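PDB 3IP1: scyllo-inosose 3-dehydrogenase from Thermotoga maritima, which catalyses the NAD(+)-dependent oxidation of scyllo-inosose to 3-dehydro-scyllo-inosose, probably as a step in myo-inositol degradation. Local coordinates for residues S70-A75 / K381-D386; V249-A254 / V262-K267. One frame throughout, in Å; residues are numbered along the deposited sequence. Where two conformers were deposited one is given.

In the fold
From the N terminus, the chain first passes through residues 70-75, the helix of the GroES-like catalytic domain that opens contact 1. It then crosses into the nucleotide-binding domain, where contact 2 closes a short loop: helix 248-257 leads through a three-residue link into strand 261-263, which packs back on it. After the rest of that parallel sheet, residues 381-386 return to helix 69-75 and complete contact 1, a closure spanning 305 residues with contact 2 wholly inside it. The centres of the two contacts lie 22 Å apart. Contact 1 thus ties the catalytic domain to the returning C-terminal part of the chain, whereas contact 2 is internal to the Rossmann-type domain.

Contact 1: residues S70-A75 / K381-D386; sequences SDVHMA and KRLQTD
V72 and Q384 mark the closest approach of the two backbones, 6.5 Å from CA to CA, where helix 69-75 meets the residues leading off helix 376-382. V72 carries the apolar part of the contact. Its CG1 stands anti to the backbone N (chi1 178°) and its CG2 anti to the carbonyl carbon, which turns the two methyls to separate targets. V72 CG2 presses on L383, 3.6 Å from CB and 3.8 Å from CD1, with the two side chains crossing at about a right angle. V72 CG1 instead faces the backbone between L383 and Q384 and reaches Q384 CG at 4.1 Å.

The polar part is bridged by water, with no direct hydrogen bond between the segments. A water donates to V72 O at 2.7 Å and accepts from Q384 NE2 at 2.8 Å. V72 O also receives the backbone N-H of A75, so both a helix bond and the water hold this carbonyl. The Q384 chain is extended beyond CG (chi2 176°), which carries the amide across to the A75 end of the helix, where Q384 NE2 lies 3.6 Å from A75 O. On the other side of the amide, K381 NZ makes a weak hydrogen bond to OE1.

The helix bears S70 and H73, assigned by similarity to a charge relay system, and begins just after the zinc ligand C68, whose backbone N donates to D71 OD2. The side chain of V72 lies about 10 Å from a bound cadmium ion. L383 also packs on I67 in the loop before the helix, while M74 and A75 rest on L8 of strand 3-12, so helix 69-75 packs on both that strand and the chain emerging from helix 376-382.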
# COMPACT_ATOMS: atom_id res chain seq x y z
N SER A 70 16.35 -25.37 13.74
CA SER A 70 17.09 -25.84 12.55
C SER A 70 18.42 -26.49 12.93
O SER A 70 18.86 -27.43 12.28
CB SER A 70 17.34 -24.69 11.57
OG SER A 70 16.17 -24.33 10.86
N ASP A 71 19.07 -25.98 13.98
CA ASP A 71 20.31 -26.62 14.48
C ASP A 71 20.04 -28.03 14.99
O ASP A 71 20.74 -28.98 14.62
CB ASP A 71 20.97 -25.79 15.58
CG ASP A 71 21.48 -24.46 15.06
OD1 ASP A 71 22.20 -24.46 14.02
OD2 ASP A 71 21.17 -23.43 15.69
N VAL A 72 18.98 -28.15 15.80
CA VAL A 72 18.49 -29.44 16.29
C VAL A 72 18.22 -30.38 15.12
O VAL A 72 18.67 -31.54 15.12
CB VAL A 72 17.22 -29.24 17.16
CG1 VAL A 72 16.65 -30.57 17.65
CG2 VAL A 72 17.56 -28.32 18.34
N HIS A 73 17.56 -29.87 14.09
CA HIS A 73 17.15 -30.69 12.95
C HIS A 73 18.27 -31.07 12.00
O HIS A 73 18.18 -32.11 11.32
CB HIS A 73 15.96 -30.05 12.22
CG HIS A 73 14.71 -30.02 13.05
ND1 HIS A 73 13.64 -29.20 12.77
CD2 HIS A 73 14.37 -30.72 14.16
CE1 HIS A 73 12.69 -29.40 13.67
NE2 HIS A 73 13.11 -30.31 14.52
N MSE A 74 19.33 -30.25 11.95
CA MSE A 74 20.53 -30.63 11.21
C MSE A 74 21.28 -31.81 11.84
O MSE A 74 21.90 -32.59 11.12
CB MSE A 74 21.46 -29.43 10.98
CG MSE A 74 21.09 -28.58 9.76
SE MSE A 74 22.36 -27.10 9.50
CE MSE A 74 21.77 -25.97 10.98
N ALA A 75 21.20 -31.96 13.17
CA ALA A 75 21.94 -33.01 13.88
C ALA A 75 21.04 -34.19 14.28
O ALA A 75 21.51 -35.12 14.93
CB ALA A 75 22.59 -32.43 15.10
N LYS A 381 21.52 -32.24 21.08
CA LYS A 381 20.97 -33.58 21.22
C LYS A 381 19.76 -33.64 22.19
O LYS A 381 18.71 -34.23 21.88
CB LYS A 381 22.10 -34.53 21.68
CG LYS A 381 21.66 -35.72 22.59
CD LYS A 381 21.69 -37.06 21.87
CE LYS A 381 20.66 -37.15 20.76
NZ LYS A 381 20.28 -38.58 20.45
N ARG A 382 19.91 -33.04 23.35
CA ARG A 382 18.86 -33.04 24.37
C ARG A 382 17.57 -32.41 23.84
O ARG A 382 16.48 -32.89 24.14
CB ARG A 382 19.38 -32.28 25.57
CG ARG A 382 18.70 -32.57 26.88
CD ARG A 382 19.78 -32.46 27.94
NE ARG A 382 19.33 -31.77 29.14
CZ ARG A 382 20.14 -31.39 30.13
NH1 ARG A 382 19.64 -30.77 31.20
NH2 ARG A 382 21.45 -31.64 30.06
N LEU A 383 17.71 -31.37 23.02
CA LEU A 383 16.55 -30.65 22.48
C LEU A 383 15.70 -31.49 21.53
O LEU A 383 14.59 -31.11 21.21
CB LEU A 383 16.98 -29.35 21.78
CG LEU A 383 17.27 -28.15 22.68
CD1 LEU A 383 17.96 -27.04 21.89
CD2 LEU A 383 15.99 -27.62 23.34
N GLN A 384 16.23 -32.63 21.08
CA GLN A 384 15.41 -33.57 20.30
C GLN A 384 14.20 -34.04 21.11
O GLN A 384 13.16 -34.31 20.55
CB GLN A 384 16.23 -34.77 19.81
CG GLN A 384 17.39 -34.42 18.86
CD GLN A 384 18.24 -35.63 18.46
OE1 GLN A 384 17.91 -36.77 18.77
NE2 GLN A 384 19.33 -35.38 17.77
N THR A 385 14.33 -34.11 22.43
CA THR A 385 13.28 -34.74 23.25
C THR A 385 12.77 -33.88 24.39
O THR A 385 11.64 -34.06 24.85
CB THR A 385 13.73 -36.12 23.82
OG1 THR A 385 15.02 -35.99 24.44
CG2 THR A 385 13.80 -37.19 22.71
N ASP A 386 13.60 -32.96 24.87
CA ASP A 386 13.24 -32.12 26.02
C ASP A 386 12.48 -30.86 25.59
O ASP A 386 13.09 -29.85 25.22
CB ASP A 386 14.48 -31.78 26.86
CG ASP A 386 14.14 -31.05 28.15
OD1 ASP A 386 12.96 -30.72 28.37
OD2 ASP A 386 15.06 -30.79 28.95
O HOH W 1 19.85 -32.72 17.26

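Contact 2: residues V249-A254 / V262-K267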
# COMPACT_ATOMS: atom_id res chain seq x y z
N VAL A 249 4.44 -24.24 29.31
CA VAL A 249 5.53 -23.31 29.55
C VAL A 249 5.55 -22.19 28.50
O VAL A 249 5.86 -21.05 28.82
CB VAL A 249 6.91 -24.03 29.65
CG1 VAL A 249 7.41 -24.50 28.29
CG2 VAL A 249 7.94 -23.12 30.32
N ARG A 250 5.25 -22.55 27.25
CA ARG A 250 5.14 -21.57 26.18
C ARG A 250 3.92 -20.64 26.32
O ARG A 250 4.03 -19.44 26.09
CB ARG A 250 5.19 -22.28 24.83
CG ARG A 250 6.55 -22.93 24.60
CD ARG A 250 6.62 -23.81 23.36
NE ARG A 250 7.98 -24.33 23.18
CZ ARG A 250 8.50 -25.34 23.88
NH1 ARG A 250 7.77 -25.95 24.81
NH2 ARG A 250 9.74 -25.75 23.66
N ARG A 251 2.78 -21.18 26.76
CA ARG A 251 1.61 -20.35 27.05
C ARG A 251 1.86 -19.32 28.17
O ARG A 251 1.43 -18.17 28.07
CB ARG A 251 0.39 -21.20 27.38
CG ARG A 251 -0.20 -21.93 26.19
CD ARG A 251 -1.55 -22.52 26.53
NE ARG A 251 -1.50 -23.31 27.76
CZ ARG A 251 -1.26 -24.61 27.81
NH1 ARG A 251 -1.24 -25.23 28.96
NH2 ARG A 251 -1.05 -25.29 26.69
N ASN A 252 2.55 -19.74 29.23
CA ASN A 252 2.93 -18.81 30.30
C ASN A 252 3.92 -17.74 29.83
O ASN A 252 3.80 -16.58 30.20
CB ASN A 252 3.49 -19.58 31.50
CG ASN A 252 2.43 -20.41 32.20
OD1 ASN A 252 1.23 -20.21 31.99
ND2 ASN A 252 2.87 -21.36 33.02
N LEU A 253 4.88 -18.13 28.99
CA LEU A 253 5.76 -17.16 28.34
C LEU A 253 4.99 -16.16 27.48
O LEU A 253 5.29 -14.98 27.52
CB LEU A 253 6.84 -17.85 27.49
CG LEU A 253 8.00 -18.42 28.29
CD1 LEU A 253 9.05 -19.01 27.33
CD2 LEU A 253 8.65 -17.38 29.23
N ALA A 254 4.02 -16.64 26.70
CA ALA A 254 3.18 -15.76 25.89
C ALA A 254 2.44 -14.72 26.77
O ALA A 254 2.41 -13.53 26.44
CB ALA A 254 2.19 -16.57 25.05
N VAL A 262 -4.58 -17.08 26.11
CA VAL A 262 -3.88 -18.25 25.61
C VAL A 262 -4.84 -19.44 25.53
O VAL A 262 -5.72 -19.58 26.37
CB VAL A 262 -2.61 -18.58 26.43
CG1 VAL A 262 -1.56 -17.48 26.24
CG2 VAL A 262 -2.93 -18.79 27.92
N ILE A 263 -4.66 -20.26 24.50
CA ILE A 263 -5.50 -21.41 24.23
C ILE A 263 -4.62 -22.68 24.16
O ILE A 263 -3.64 -22.75 23.41
CB ILE A 263 -6.25 -21.25 22.87
CG1 ILE A 263 -7.20 -20.04 22.90
CG2 ILE A 263 -7.03 -22.52 22.51
CD1 ILE A 263 -7.77 -19.66 21.51
N ASP A 264 -4.99 -23.68 24.95
CA ASP A 264 -4.46 -25.02 24.79
C ASP A 264 -5.41 -25.75 23.83
O ASP A 264 -6.45 -26.20 24.25
CB ASP A 264 -4.39 -25.71 26.16
CG ASP A 264 -3.88 -27.15 26.09
OD1 ASP A 264 -3.61 -27.69 24.99
OD2 ASP A 264 -3.76 -27.75 27.17
N PRO A 265 -5.04 -25.86 22.53
CA PRO A 265 -5.93 -26.45 21.53
C PRO A 265 -6.31 -27.91 21.79
O PRO A 265 -7.33 -28.39 21.26
CB PRO A 265 -5.12 -26.36 20.22
CG PRO A 265 -3.69 -26.31 20.66
CD PRO A 265 -3.70 -25.58 21.98
N THR A 266 -5.50 -28.62 22.58
CA THR A 266 -5.73 -30.03 22.87
C THR A 266 -6.81 -30.25 23.94
O THR A 266 -7.36 -31.34 24.05
CB THR A 266 -4.44 -30.79 23.28
OG1 THR A 266 -4.05 -30.40 24.62
CG2 THR A 266 -3.28 -30.52 22.28
N LYS A 267 -7.12 -29.21 24.71
CA LYS A 267 -8.09 -29.31 25.80
C LYS A 267 -9.19 -28.26 25.70
O LYS A 267 -10.11 -28.24 26.52
CB LYS A 267 -7.39 -29.19 27.15
CG LYS A 267 -6.45 -30.34 27.46
CD LYS A 267 -5.82 -30.17 28.83
CE LYS A 267 -5.14 -31.47 29.23
NZ LYS A 267 -4.07 -31.20 30.22
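R251 and A254 of helix 248-257 pack on V262 in a helix-to-strand contact within the beta-alpha-beta unit formed by strand 240-244, helix 248-257 and strand 261-263. The last of these is an outermost strand, within this chain, of the parallel sheet in this Rossmann-type domain. V262 CG1 fits between the helix backbone and the next turn, 3.6 Å from R251 O and 4.0 Å from A254 CB. R251 runs obliquely past V262, and its CD lies near V262 CB and 3.8 Å from I263 O.

The bend at chi3 (-50°) brings the guanidinium to D264. R251 NH2 is 3.4 Å from D264 CB, which sits over one face toward the rim, and the guanidinium and carboxylate planes are only 9° apart. R251 NH2 and D264 OD2, at 3.7 Å, form a long salt bridge of charges alone, because the oxygen lies well out of the guanidinium plane. Instead, NH2 donates to the backbone O of E245, a residue assigned by similarity to NAD(+) binding.

D264 OD1 accepts hydrogen bonds from the backbone N of T266, which closes an Asx turn, and from T266 OG1 at 2.8 Å, the two reaching it from the same face. With an alanine here, both T266 donors are likely to lose this acceptor and the R251 guanidinium its stacked carboxylate. The chemistry therefore divides the work: one carboxylate oxygen shapes the turn after the strand, the near-parallel carboxylate probably offers R251 a loose electrostatic partner, and the hydrogen bond to E245 O gives NH2 a separate hold.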